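Local coordinates for protein amidohydrolase (Brucella melitensis biovar Abortus, PDB 4F0L) that probably acts as a metal-dependent hydrolase, perhaps a deaminase, and holds a ferric ion at the mouth of a TIM-barrel-like domain, at residues 238-243 / 274-279; 297-302 / 322-327; 52-57 / 395-400; 117-122 / 432-437; 194-199 / 209-214. All coordinates share one frame; numbering follows the deposited sequence.

In the fold
The five contacts sample a barrel enzyme from its metal site to its outlying sheet. Contact 1 supplies His241 to the iron, and contact 2 continues the same parallel sheet: Leu276 O and Gly298 N, 2.9 Å apart, join them, and the side chain of Cys300 in contact 2 comes within about 6 Å of the metal. On its other side contact 1 meets contact 5, where His239 N approaches Val213 O at 3.0 Å. Contact 4 touches contact 2 through Phe122 and Ile326, and contact 3 through the salt bridge from Lys432 NZ to Glu52 OE2, 2.6 Å long. Contact 3 lies farther off, its centre about 33 Å from that of contact 1.

Contact 1: residues 238-243 / 274-279; sequences VHIHVA and WCLIHA. With FE (Fe (III) ion), chain E.
Val238 opens the pairing by laying CG1 over the face of the Trp274 six-membered ring, 3.6 Å from Val238 CG1 to the ring centroid, a CH-pi contact. Its chi1 of 179° sets CG1 beside the carbonyl carbon, on the flank where the indole lies. Val238 O accepts the first strand-to-strand bond, from Cys275 N at 2.9 Å. On the other face of the sheet, His239 carries Cys275 CB over the centre of its imidazole, 3.4 Å from CB to the centroid; Cys275 SG adds a sulfur-aromatic contact, and the bond from His239 NE2 to Ala379 O helps fix the ring's rotation. Ile240 bonds through its N to Cys275 O and through its O to Ile277 N, while Ile240 CG2 lies beside Leu276 CD2 at 3.6 Å. Next comes His241, whose NE2 binds the iron at 2.4 Å together with His65, His67, Asp329 and two waters. The His241 and His278 rings run rim to rim, their planes only 9° apart; Glu304 holds His278 through ND1. Val242 N reaches Ile277 O at 3.1 Å in an almost straight bond (177°), and Val242 CG1 presses on Leu276 CB at 3.5 Å. Helix 260-267 covers Ile240, Val242 and Leu276 from outside, Leu64 and His65 of strand 56-66 meet Cys275 and Ile277 within, and strands 210-215 and 296-299 flank this parallel pair.

Contact 2: residues 297-302 / 322-327; sequences AGLCPV and GKFGIG
Leu299 and Phe324 form the main relief of this strand pair: the leucine crosses the phenylalanine side chain at about a right angle, with Leu299 CD1 3.9 Å from Phe324 CD2. The methyl of Ala297 sits beside the root of the same aromatic, its CB 4.0 Å from Phe324 CB. Phe324 CG sits between its backbone N and carbonyl carbon (chi1 80°), and the ring end leads off toward Leu368 and Ala372 of helix 364-379. Leu299 CB meanwhile rests on Gly325 O at 3.4 Å. The opposite face is nearly smooth, because its paired residues, Gly298 and Gly325, have no side chains. These are neighbouring parallel strands of the TIM-barrel-like amidohydrolase fold, with their bulky face toward the outer helices. The backbones are stitched in register by four bonds, among them Ala297 N to Lys323 O at 2.9 Å and Gly327 N to Leu299 O, also 2.9 Å. Farther along, Pro301 CD abuts Ile326 CG2 at 4.2 Å, and Pro301 also touches Glu339, Gln342 and Leu343 of helix 336-351. Cys300 drops onto the bare backbone of Gly327, with Cys300 CB 3.4 Å from Gly327 O and Cys300 SG 3.5 Å from Gly327 O. This cysteine is the N-cap of helix 301-306; its N is bonded to Glu304, and its side chain touches His278 and the iron ligand Asp329.

Contact 3: residues 52-57 / 395-400; sequences ERQSVV and FVSLDV
Gln54 bends at chi2 (-75°) to bring its amide oxygen onto Ser397, whose OG donates to Gln54 OE1 over 2.8 Å. The hydroxyl comes from above the amide plane, 52° out of it. Gln54 NE2 bonds to Asp425 and more weakly to Glu52 OE2, and the bonds at OE1 and NE2 together would orient the amide; Asp425 N, bonded to Ser397 OG, anchors the hydroxyl. Beyond this polar corner the side chains are apolar and turned across one another. Val56 stands at about a right angle to Val400, with Val56 CG2 3.8 Å from Val400 CG1, and slants past Leu398, where Val56 CG1 and Leu398 CD1 are 4.2 Å apart. Val57 passes Phe395 on a slant too, its CG1 4.0 Å from Phe395 CD1. Between the backbones, Leu398 N donates to Val56 O at 3.0 Å, and a water does the reciprocal work: it accepts from Val56 N at 2.9 Å and donates to Leu398 O at 2.7 Å. Val57 and Ser397 follow as an antiparallel, non-hydrogen-bonded pair. The chain turns a corner at Ser55, leaving the small sheet of strands 12-16 and 52-54 for strand 56-66, which runs on into the barrel and its metal-binding histidines. Such a junction, where early and late parts of the chain together build a beta domain beside the barrel, is found in many amidohydrolase-superfamily enzymes.

Contact 4: residues 117-122 / 432-437; sequences MLEAGF and KQVEGG
Val434 has CG1 anti to its backbone N (chi1 177°), which leaves CG2 to meet the last turn of helix 103-119 at Leu118 and Glu119. There Glu119 CG lies beside its own backbone N (chi1 -69°), and the chain beyond it is extended, carrying the carboxylate over Gly437. Val434 CG2 nestles against backbone and side chain alike, 3.7 Å from Leu118 O, 3.9 Å from Leu118 CB and 3.9 Å from Glu119 N. Glu119 crosses the valine at about a right angle, and its flank then runs along the glycine carbonyl, with Glu119 CG 3.5 Å and Glu119 CD 3.4 Å from Gly437 O. Arg442 probably eases the approach of these two oxygen-bearing groups: its NE makes a salt bridge to Glu119 OE2 and its NH2 a weak bond to Gly437 O, while His439 N also bonds to OE2. Leu118 CD1 reaches toward Gln433 CB at a looser 4.3 Å; the glutamine's polar end turns away to Arg440. No hydrogen bond passes directly between the segments; they meet by van der Waals contact, with Arg442 as a polar bridge. Each partner is shaped by a recognised irregularity. Gln433 and Val434 both face Val426 in a classic beta bulge, and Gly121, at a phi of 98°, closes the helix in a Schellman motif, with Phe122 N bonded to Met117 O, before the chain enters barrel strand 122-129.

Contact 5: residues 194-199 / 209-214; sequences RLIEGC and AVLGVA
Cys199 N donates to Leu195 O at 2.9 Å, a regular helical bond that holds the cysteine one turn beyond Ile196, so that both face Leu211. Leu211 carries most of this contact. A chi1 of 178° sends its CG away from the backbone N toward the helix, where the side chain forks and its two methyls divide the work: Leu211 CD1 rests on Cys199 CB at 3.8 Å, while CD2 lies 3.6 Å from Ile196 O and 4.0 Å from Ile196 CG2. Ile196 in turn sends its longer branch along the strand, where its CD1 meets Gly212 O at 3.8 Å and Val213 CG1 at 4.1 Å, the isoleucine and valine crossing at about a right angle. Helix 189-203 thus lies against strand 210-215, the helix leading to the strand through a short loop, as in the alpha/beta units that wrap a TIM-like barrel. Pro165 of the neighbouring strand 160-167 touches both Ile196 and Leu211, and Leu233 adds to the cover of Ile196. No hydrogen bond crosses between helix and strand; toward each other, the two segments offer Ile196 O and Gly212 O to methyl groups, which implies that hydrophobic burial and shape probably hold them together.

Contact 1: residues 238-243 / 274-279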
# COMPACT_ATOMS: atom_id res chain seq x y z
N VAL B 238 -9.97 -1.07 28.30
CA VAL B 238 -9.02 -2.17 28.47
C VAL B 238 -8.63 -2.68 27.06
O VAL B 238 -9.49 -3.05 26.27
CB VAL B 238 -9.66 -3.32 29.25
CG1 VAL B 238 -8.69 -4.51 29.40
CG2 VAL B 238 -10.19 -2.82 30.59
N HIS B 239 -7.34 -2.68 26.76
CA HIS B 239 -6.80 -3.23 25.51
C HIS B 239 -5.89 -4.39 25.80
O HIS B 239 -5.19 -4.39 26.82
CB HIS B 239 -6.03 -2.17 24.75
CG HIS B 239 -6.88 -1.12 24.13
ND1 HIS B 239 -6.61 -0.60 22.90
CD2 HIS B 239 -7.99 -0.44 24.60
CE1 HIS B 239 -7.53 0.29 22.58
NE2 HIS B 239 -8.38 0.41 23.62
N ILE B 240 -5.89 -5.37 24.90
CA ILE B 240 -5.06 -6.57 25.05
C ILE B 240 -4.76 -7.15 23.69
O ILE B 240 -5.65 -7.22 22.86
CB ILE B 240 -5.78 -7.62 25.94
CG1 ILE B 240 -4.95 -8.88 26.13
CG2 ILE B 240 -7.15 -8.00 25.37
CD1 ILE B 240 -5.31 -9.69 27.37
N HIS B 241 -3.52 -7.60 23.46
CA HIS B 241 -3.20 -8.37 22.24
C HIS B 241 -3.81 -9.74 22.39
O HIS B 241 -3.58 -10.40 23.39
CB HIS B 241 -1.68 -8.63 22.04
CG HIS B 241 -0.85 -7.41 21.70
ND1 HIS B 241 0.25 -7.05 22.42
CD2 HIS B 241 -0.91 -6.52 20.61
CE1 HIS B 241 0.82 -5.95 21.86
NE2 HIS B 241 0.11 -5.63 20.76
N VAL B 242 -4.56 -10.21 21.40
CA VAL B 242 -5.04 -11.58 21.46
C VAL B 242 -5.13 -12.28 20.07
O VAL B 242 -5.57 -11.69 19.07
CB VAL B 242 -6.37 -11.65 22.27
CG1 VAL B 242 -7.47 -10.86 21.59
CG2 VAL B 242 -6.78 -13.09 22.44
N ALA B 243 -4.69 -13.54 20.02
CA ALA B 243 -4.88 -14.37 18.83
C ALA B 243 -4.21 -13.83 17.55
O ALA B 243 -4.68 -14.07 16.43
CB ALA B 243 -6.36 -14.61 18.61
N TRP B 274 -13.70 -3.03 26.04
CA TRP B 274 -12.55 -3.81 25.62
C TRP B 274 -12.26 -3.62 24.17
O TRP B 274 -13.20 -3.53 23.36
CB TRP B 274 -12.76 -5.29 25.89
CG TRP B 274 -12.78 -5.66 27.36
CD1 TRP B 274 -13.71 -5.31 28.34
CD2 TRP B 274 -11.80 -6.49 28.05
NE1 TRP B 274 -13.36 -5.85 29.56
CE2 TRP B 274 -12.24 -6.57 29.46
CE3 TRP B 274 -10.64 -7.15 27.67
CZ2 TRP B 274 -11.53 -7.28 30.42
CZ3 TRP B 274 -9.92 -7.86 28.65
CH2 TRP B 274 -10.36 -7.93 29.98
N CYS B 275 -10.96 -3.56 23.85
CA CYS B 275 -10.47 -3.59 22.49
C CYS B 275 -9.45 -4.74 22.36
O CYS B 275 -8.44 -4.77 23.07
CB CYS B 275 -9.83 -2.27 22.08
SG CYS B 275 -9.25 -2.25 20.36
N LEU B 276 -9.78 -5.71 21.51
CA LEU B 276 -8.92 -6.88 21.38
C LEU B 276 -8.11 -6.64 20.16
O LEU B 276 -8.65 -6.55 19.06
CB LEU B 276 -9.74 -8.17 21.23
CG LEU B 276 -10.83 -8.45 22.26
CD1 LEU B 276 -11.35 -9.89 22.11
CD2 LEU B 276 -10.36 -8.14 23.67
N ILE B 277 -6.81 -6.49 20.35
CA ILE B 277 -5.89 -6.13 19.28
C ILE B 277 -5.56 -7.38 18.42
O ILE B 277 -5.25 -8.46 18.94
CB ILE B 277 -4.59 -5.49 19.83
CG1 ILE B 277 -4.93 -4.37 20.82
CG2 ILE B 277 -3.74 -4.93 18.68
CD1 ILE B 277 -5.70 -3.21 20.18
N HIS B 278 -5.65 -7.20 17.10
CA HIS B 278 -5.50 -8.28 16.11
C HIS B 278 -6.70 -9.19 16.03
O HIS B 278 -7.48 -9.12 15.04
CB HIS B 278 -4.18 -9.06 16.26
CG HIS B 278 -2.97 -8.16 16.32
ND1 HIS B 278 -2.67 -7.30 15.34
CD2 HIS B 278 -2.01 -7.99 17.32
CE1 HIS B 278 -1.56 -6.61 15.66
NE2 HIS B 278 -1.16 -7.02 16.90
N ALA B 279 -6.87 -10.06 17.04
CA ALA B 279 -7.96 -11.04 17.02
C ALA B 279 -7.97 -11.73 15.66
O ALA B 279 -9.03 -11.99 15.10
CB ALA B 279 -9.30 -10.36 17.27
FE FE E . 0.97 -4.27 19.04
O HOH W 1 0.73 -5.90 17.62
O HOH W 2 2.96 -5.37 18.87

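Contact 2: residues 297-302 / 322-327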
# COMPACT_ATOMS: atom_id res chain seq x y z
N ALA B 297 -12.69 -4.71 17.63
CA ALA B 297 -11.53 -5.34 17.00
C ALA B 297 -10.48 -4.29 16.69
O ALA B 297 -10.76 -3.38 15.90
CB ALA B 297 -11.95 -6.09 15.72
N GLY B 298 -9.31 -4.38 17.30
CA GLY B 298 -8.22 -3.43 17.05
C GLY B 298 -7.36 -3.96 15.93
O GLY B 298 -6.38 -4.67 16.17
N LEU B 299 -7.75 -3.65 14.69
CA LEU B 299 -7.08 -4.21 13.52
C LEU B 299 -5.85 -3.39 13.15
O LEU B 299 -5.89 -2.14 13.12
CB LEU B 299 -8.07 -4.26 12.34
CG LEU B 299 -9.36 -5.08 12.56
CD1 LEU B 299 -10.17 -5.17 11.25
CD2 LEU B 299 -9.02 -6.51 13.09
N CYS B 300 -4.78 -4.09 12.80
CA CYS B 300 -3.52 -3.48 12.42
C CYS B 300 -3.06 -4.08 11.10
O CYS B 300 -2.09 -4.83 11.07
CB CYS B 300 -2.48 -3.69 13.53
SG CYS B 300 -3.03 -3.08 15.18
N PRO B 301 -3.76 -3.74 9.98
CA PRO B 301 -3.57 -4.53 8.78
C PRO B 301 -2.16 -4.49 8.16
O PRO B 301 -1.64 -5.53 7.73
CB PRO B 301 -4.63 -3.97 7.81
CG PRO B 301 -5.65 -3.31 8.66
CD PRO B 301 -4.96 -2.86 9.91
N VAL B 302 -1.56 -3.30 8.11
CA VAL B 302 -0.20 -3.18 7.58
C VAL B 302 0.81 -3.92 8.41
O VAL B 302 1.62 -4.66 7.87
CB VAL B 302 0.20 -1.72 7.38
CG1 VAL B 302 1.71 -1.55 7.12
CG2 VAL B 302 -0.66 -1.20 6.22
N GLY B 322 -20.15 -6.60 14.62
CA GLY B 322 -18.89 -6.26 15.25
C GLY B 322 -18.39 -4.93 14.76
O GLY B 322 -18.65 -4.55 13.63
N LYS B 323 -17.69 -4.20 15.61
CA LYS B 323 -17.12 -2.92 15.25
C LYS B 323 -15.59 -2.99 15.37
O LYS B 323 -15.06 -3.74 16.19
CB LYS B 323 -17.67 -1.84 16.17
CG LYS B 323 -19.14 -1.47 15.95
CD LYS B 323 -19.60 -0.53 17.07
CE LYS B 323 -21.01 -0.00 16.85
NZ LYS B 323 -22.02 -0.99 17.21
N PHE B 324 -14.91 -2.17 14.58
CA PHE B 324 -13.43 -2.20 14.50
C PHE B 324 -12.83 -0.80 14.38
O PHE B 324 -13.53 0.15 14.02
CB PHE B 324 -12.99 -3.05 13.30
CG PHE B 324 -13.05 -2.31 11.98
CD1 PHE B 324 -14.23 -2.19 11.30
CD2 PHE B 324 -11.90 -1.73 11.44
CE1 PHE B 324 -14.30 -1.49 10.10
CE2 PHE B 324 -11.95 -1.02 10.24
CZ PHE B 324 -13.18 -0.89 9.57
N GLY B 325 -11.54 -0.71 14.70
CA GLY B 325 -10.70 0.41 14.34
C GLY B 325 -9.35 -0.05 13.80
O GLY B 325 -9.04 -1.26 13.73
N ILE B 326 -8.53 0.92 13.41
CA ILE B 326 -7.21 0.64 12.87
C ILE B 326 -6.11 1.28 13.67
O ILE B 326 -6.27 2.39 14.22
CB ILE B 326 -7.06 1.09 11.39
CG1 ILE B 326 -7.47 2.56 11.22
CG2 ILE B 326 -7.86 0.15 10.48
CD1 ILE B 326 -7.13 3.15 9.85
N GLY B 327 -5.00 0.55 13.76
CA GLY B 327 -3.80 1.03 14.40
C GLY B 327 -2.54 0.74 13.61
O GLY B 327 -2.37 -0.34 13.06

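Contact 3: residues 52-57 / 395-400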
# COMPACT_ATOMS: atom_id res chain seq x y z
N GLU B 52 -13.93 29.81 7.19
CA GLU B 52 -12.84 29.21 6.45
C GLU B 52 -13.41 28.12 5.54
O GLU B 52 -14.13 27.23 5.98
CB GLU B 52 -11.85 28.60 7.40
CG GLU B 52 -10.64 28.04 6.69
CD GLU B 52 -9.70 27.37 7.67
OE1 GLU B 52 -9.77 27.69 8.87
OE2 GLU B 52 -8.93 26.50 7.25
N ARG B 53 -13.08 28.20 4.26
CA ARG B 53 -13.70 27.36 3.24
C ARG B 53 -12.91 26.09 2.97
O ARG B 53 -11.71 26.16 2.74
CB ARG B 53 -13.83 28.14 1.93
CG ARG B 53 -14.54 29.46 2.11
CD ARG B 53 -15.98 29.31 1.73
NE ARG B 53 -16.13 29.50 0.29
CZ ARG B 53 -16.49 30.64 -0.27
NH1 ARG B 53 -16.75 31.73 0.47
NH2 ARG B 53 -16.59 30.70 -1.60
N GLN B 54 -13.58 24.95 2.96
CA GLN B 54 -12.94 23.69 2.62
C GLN B 54 -13.83 22.94 1.61
O GLN B 54 -15.04 23.17 1.54
CB GLN B 54 -12.70 22.86 3.90
CG GLN B 54 -11.78 23.52 4.91
CD GLN B 54 -10.31 23.47 4.51
OE1 GLN B 54 -9.89 22.57 3.78
NE2 GLN B 54 -9.51 24.40 5.02
N SER B 55 -13.22 22.09 0.79
CA SER B 55 -13.95 21.32 -0.20
C SER B 55 -14.60 20.09 0.38
O SER B 55 -15.78 19.89 0.16
CB SER B 55 -13.02 20.92 -1.36
OG SER B 55 -12.51 22.10 -1.96
N VAL B 56 -13.83 19.25 1.09
CA VAL B 56 -14.31 17.98 1.57
C VAL B 56 -13.78 17.72 2.97
O VAL B 56 -12.58 17.72 3.17
CB VAL B 56 -13.89 16.82 0.67
CG1 VAL B 56 -14.32 15.48 1.29
CG2 VAL B 56 -14.48 16.99 -0.73
N VAL B 57 -14.68 17.55 3.94
CA VAL B 57 -14.34 17.40 5.37
C VAL B 57 -14.90 16.07 5.88
O VAL B 57 -16.04 15.69 5.58
CB VAL B 57 -14.86 18.56 6.22
CG1 VAL B 57 -14.69 18.26 7.72
CG2 VAL B 57 -14.12 19.85 5.84
N PHE B 395 -11.16 16.90 12.94
CA PHE B 395 -11.58 16.53 11.61
C PHE B 395 -10.49 16.88 10.61
O PHE B 395 -9.44 17.46 10.99
CB PHE B 395 -12.95 17.15 11.26
CG PHE B 395 -13.08 18.59 11.61
CD1 PHE B 395 -12.49 19.56 10.83
CD2 PHE B 395 -13.76 18.98 12.76
CE1 PHE B 395 -12.60 20.90 11.16
CE2 PHE B 395 -13.87 20.31 13.08
CZ PHE B 395 -13.29 21.27 12.29
N VAL B 396 -10.73 16.45 9.37
CA VAL B 396 -9.72 16.41 8.31
C VAL B 396 -10.32 16.93 6.98
O VAL B 396 -11.46 16.57 6.64
CB VAL B 396 -9.23 14.94 8.10
CG1 VAL B 396 -8.20 14.81 6.97
CG2 VAL B 396 -8.65 14.34 9.40
N SER B 397 -9.59 17.79 6.25
CA SER B 397 -10.01 18.13 4.89
C SER B 397 -9.12 17.40 3.89
O SER B 397 -7.94 17.16 4.14
CB SER B 397 -10.01 19.61 4.63
OG SER B 397 -8.69 20.14 4.55
N LEU B 398 -9.72 17.00 2.77
CA LEU B 398 -9.03 16.25 1.77
C LEU B 398 -8.73 17.12 0.56
O LEU B 398 -9.58 17.89 0.13
CB LEU B 398 -9.86 15.02 1.36
CG LEU B 398 -10.10 13.99 2.47
CD1 LEU B 398 -11.09 12.95 1.99
CD2 LEU B 398 -8.82 13.29 2.95
N ASP B 399 -7.53 16.96 0.00
CA ASP B 399 -7.17 17.61 -1.26
C ASP B 399 -7.84 16.82 -2.38
O ASP B 399 -7.49 15.66 -2.62
CB ASP B 399 -5.65 17.63 -1.42
CG ASP B 399 -5.19 18.27 -2.74
OD1 ASP B 399 -5.90 18.23 -3.73
OD2 ASP B 399 -4.12 18.87 -2.75
N VAL B 400 -8.80 17.46 -3.05
CA VAL B 400 -9.56 16.85 -4.15
C VAL B 400 -9.28 17.53 -5.49
O VAL B 400 -10.11 17.51 -6.40
CB VAL B 400 -11.08 16.85 -3.86
CG1 VAL B 400 -11.39 15.88 -2.71
CG2 VAL B 400 -11.60 18.26 -3.62
O HOH W 3 -11.04 19.92 1.08

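Contact 4: residues 117-122 / 432-437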
# COMPACT_ATOMS: atom_id res chain seq x y z
N MET B 117 1.47 10.72 12.00
CA MET B 117 0.05 10.31 12.14
C MET B 117 -0.89 11.48 11.84
O MET B 117 -1.84 11.32 11.11
CB MET B 117 -0.24 9.80 13.55
CG MET B 117 0.37 8.41 13.83
SD MET B 117 -0.05 7.88 15.50
CE MET B 117 0.51 6.17 15.50
N LEU B 118 -0.62 12.65 12.43
CA LEU B 118 -1.46 13.83 12.19
C LEU B 118 -1.49 14.18 10.70
O LEU B 118 -2.57 14.42 10.15
CB LEU B 118 -1.01 15.03 13.02
CG LEU B 118 -1.46 15.03 14.49
CD1 LEU B 118 -0.68 16.00 15.36
CD2 LEU B 118 -2.97 15.39 14.55
N GLU B 119 -0.34 14.16 10.05
CA GLU B 119 -0.27 14.43 8.61
C GLU B 119 -1.03 13.39 7.74
O GLU B 119 -1.51 13.69 6.66
CB GLU B 119 1.18 14.57 8.16
CG GLU B 119 1.89 15.82 8.68
CD GLU B 119 3.31 15.98 8.09
OE1 GLU B 119 3.74 15.07 7.34
OE2 GLU B 119 3.97 17.04 8.35
N ALA B 120 -1.23 12.20 8.28
CA ALA B 120 -1.99 11.17 7.62
C ALA B 120 -3.50 11.25 7.97
O ALA B 120 -4.27 10.45 7.46
CB ALA B 120 -1.43 9.80 8.01
N GLY B 121 -3.91 12.16 8.87
CA GLY B 121 -5.32 12.34 9.17
C GLY B 121 -5.80 11.60 10.42
O GLY B 121 -7.01 11.45 10.63
N PHE B 122 -4.87 11.07 11.22
CA PHE B 122 -5.24 10.49 12.50
C PHE B 122 -5.20 11.59 13.54
O PHE B 122 -4.19 12.28 13.67
CB PHE B 122 -4.24 9.41 12.94
CG PHE B 122 -4.20 8.21 12.06
CD1 PHE B 122 -5.14 7.21 12.20
CD2 PHE B 122 -3.17 8.04 11.12
CE1 PHE B 122 -5.06 6.05 11.44
CE2 PHE B 122 -3.10 6.91 10.35
CZ PHE B 122 -4.05 5.91 10.50
N LYS B 432 -5.71 23.91 14.18
CA LYS B 432 -5.22 23.37 12.89
C LYS B 432 -3.78 22.94 13.03
O LYS B 432 -2.90 23.78 13.06
CB LYS B 432 -5.35 24.40 11.75
CG LYS B 432 -5.08 23.75 10.39
CD LYS B 432 -5.05 24.74 9.25
CE LYS B 432 -6.43 25.17 8.84
NZ LYS B 432 -6.40 26.07 7.66
N GLN B 433 -3.54 21.63 13.13
CA GLN B 433 -2.19 21.15 13.34
C GLN B 433 -1.47 20.92 12.00
O GLN B 433 -0.27 21.08 11.95
CB GLN B 433 -2.15 19.88 14.19
CG GLN B 433 -2.63 20.07 15.62
CD GLN B 433 -1.67 20.92 16.45
OE1 GLN B 433 -0.58 21.24 15.99
NE2 GLN B 433 -2.09 21.33 17.65
N VAL B 434 -2.22 20.60 10.94
CA VAL B 434 -1.67 20.27 9.64
C VAL B 434 -2.30 21.19 8.62
O VAL B 434 -3.53 21.38 8.61
CB VAL B 434 -1.94 18.79 9.28
CG1 VAL B 434 -1.43 18.48 7.86
CG2 VAL B 434 -1.33 17.87 10.36
N GLU B 435 -1.47 21.80 7.79
CA GLU B 435 -1.94 22.68 6.73
C GLU B 435 -1.32 22.23 5.39
O GLU B 435 -0.11 22.14 5.28
CB GLU B 435 -1.58 24.12 7.00
CG GLU B 435 -2.19 25.04 5.97
CD GLU B 435 -1.83 26.47 6.18
OE1 GLU B 435 -2.46 27.08 7.04
OE2 GLU B 435 -0.92 26.97 5.47
N GLY B 436 -2.16 22.00 4.38
CA GLY B 436 -1.69 21.53 3.08
C GLY B 436 -0.76 20.33 3.25
O GLY B 436 0.29 20.28 2.62
N GLY B 437 -1.11 19.40 4.12
CA GLY B 437 -0.31 18.20 4.29
C GLY B 437 0.87 18.30 5.22
O GLY B 437 1.50 17.30 5.53

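Contact 5: residues 194-199 / 209-214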
# COMPACT_ATOMS: atom_id res chain seq x y z
N ARG B 194 0.69 2.03 40.98
CA ARG B 194 1.44 3.25 41.24
C ARG B 194 1.84 3.96 39.92
O ARG B 194 1.81 5.17 39.83
CB ARG B 194 2.66 2.96 42.10
CG ARG B 194 2.33 2.74 43.58
CD ARG B 194 3.58 2.79 44.47
NE ARG B 194 4.38 1.57 44.30
CZ ARG B 194 5.61 1.51 43.79
NH1 ARG B 194 6.20 0.31 43.69
NH2 ARG B 194 6.28 2.60 43.38
N LEU B 195 2.16 3.20 38.88
CA LEU B 195 2.51 3.80 37.59
C LEU B 195 1.28 4.47 36.97
O LEU B 195 1.36 5.61 36.48
CB LEU B 195 3.05 2.72 36.65
CG LEU B 195 3.33 3.13 35.20
CD1 LEU B 195 4.54 4.02 35.15
CD2 LEU B 195 3.51 1.89 34.37
N ILE B 196 0.14 3.78 37.02
CA ILE B 196 -1.12 4.34 36.56
C ILE B 196 -1.44 5.65 37.30
O ILE B 196 -1.85 6.62 36.68
CB ILE B 196 -2.28 3.33 36.72
CG1 ILE B 196 -2.20 2.22 35.64
CG2 ILE B 196 -3.63 4.02 36.67
CD1 ILE B 196 -2.33 2.71 34.20
N GLU B 197 -1.20 5.69 38.60
CA GLU B 197 -1.37 6.91 39.37
C GLU B 197 -0.43 8.05 38.89
O GLU B 197 -0.88 9.18 38.75
CB GLU B 197 -1.20 6.61 40.89
CG GLU B 197 -1.36 7.81 41.81
CD GLU B 197 -2.71 8.49 41.68
OE1 GLU B 197 -3.69 7.87 41.25
OE2 GLU B 197 -2.78 9.68 42.02
N GLY B 198 0.84 7.75 38.64
CA GLY B 198 1.75 8.74 38.03
C GLY B 198 1.23 9.26 36.69
O GLY B 198 1.24 10.46 36.44
N CYS B 199 0.70 8.36 35.87
CA CYS B 199 0.11 8.77 34.59
C CYS B 199 -1.11 9.68 34.77
O CYS B 199 -1.24 10.69 34.08
CB CYS B 199 -0.31 7.56 33.76
SG CYS B 199 1.04 6.52 33.22
N ALA B 209 -7.76 13.78 27.18
CA ALA B 209 -6.96 12.59 27.36
C ALA B 209 -7.82 11.55 28.01
O ALA B 209 -8.69 11.88 28.83
CB ALA B 209 -5.73 12.85 28.22
N VAL B 210 -7.55 10.30 27.67
CA VAL B 210 -8.15 9.18 28.33
C VAL B 210 -7.04 8.27 28.85
O VAL B 210 -6.02 8.10 28.18
CB VAL B 210 -9.09 8.42 27.37
CG1 VAL B 210 -9.65 7.16 28.05
CG2 VAL B 210 -10.26 9.32 26.94
N LEU B 211 -7.22 7.73 30.06
CA LEU B 211 -6.23 6.79 30.64
C LEU B 211 -6.91 5.46 30.86
O LEU B 211 -7.87 5.37 31.66
CB LEU B 211 -5.66 7.31 31.97
CG LEU B 211 -4.65 6.44 32.75
CD1 LEU B 211 -3.39 6.23 31.91
CD2 LEU B 211 -4.31 7.04 34.11
N GLY B 212 -6.45 4.42 30.15
CA GLY B 212 -6.94 3.07 30.35
C GLY B 212 -5.80 2.15 30.77
O GLY B 212 -4.77 2.63 31.24
N VAL B 213 -5.98 0.84 30.61
CA VAL B 213 -4.95 -0.16 30.93
C VAL B 213 -4.83 -1.18 29.81
O VAL B 213 -5.78 -1.40 29.05
CB VAL B 213 -5.24 -0.89 32.26
CG1 VAL B 213 -5.42 0.11 33.42
CG2 VAL B 213 -6.46 -1.79 32.10
N ALA B 214 -3.63 -1.76 29.68
CA ALA B 214 -3.32 -2.66 28.58
C ALA B 214 -2.59 -3.90 29.13
O ALA B 214 -1.37 -3.96 29.08
CB ALA B 214 -2.47 -1.97 27.52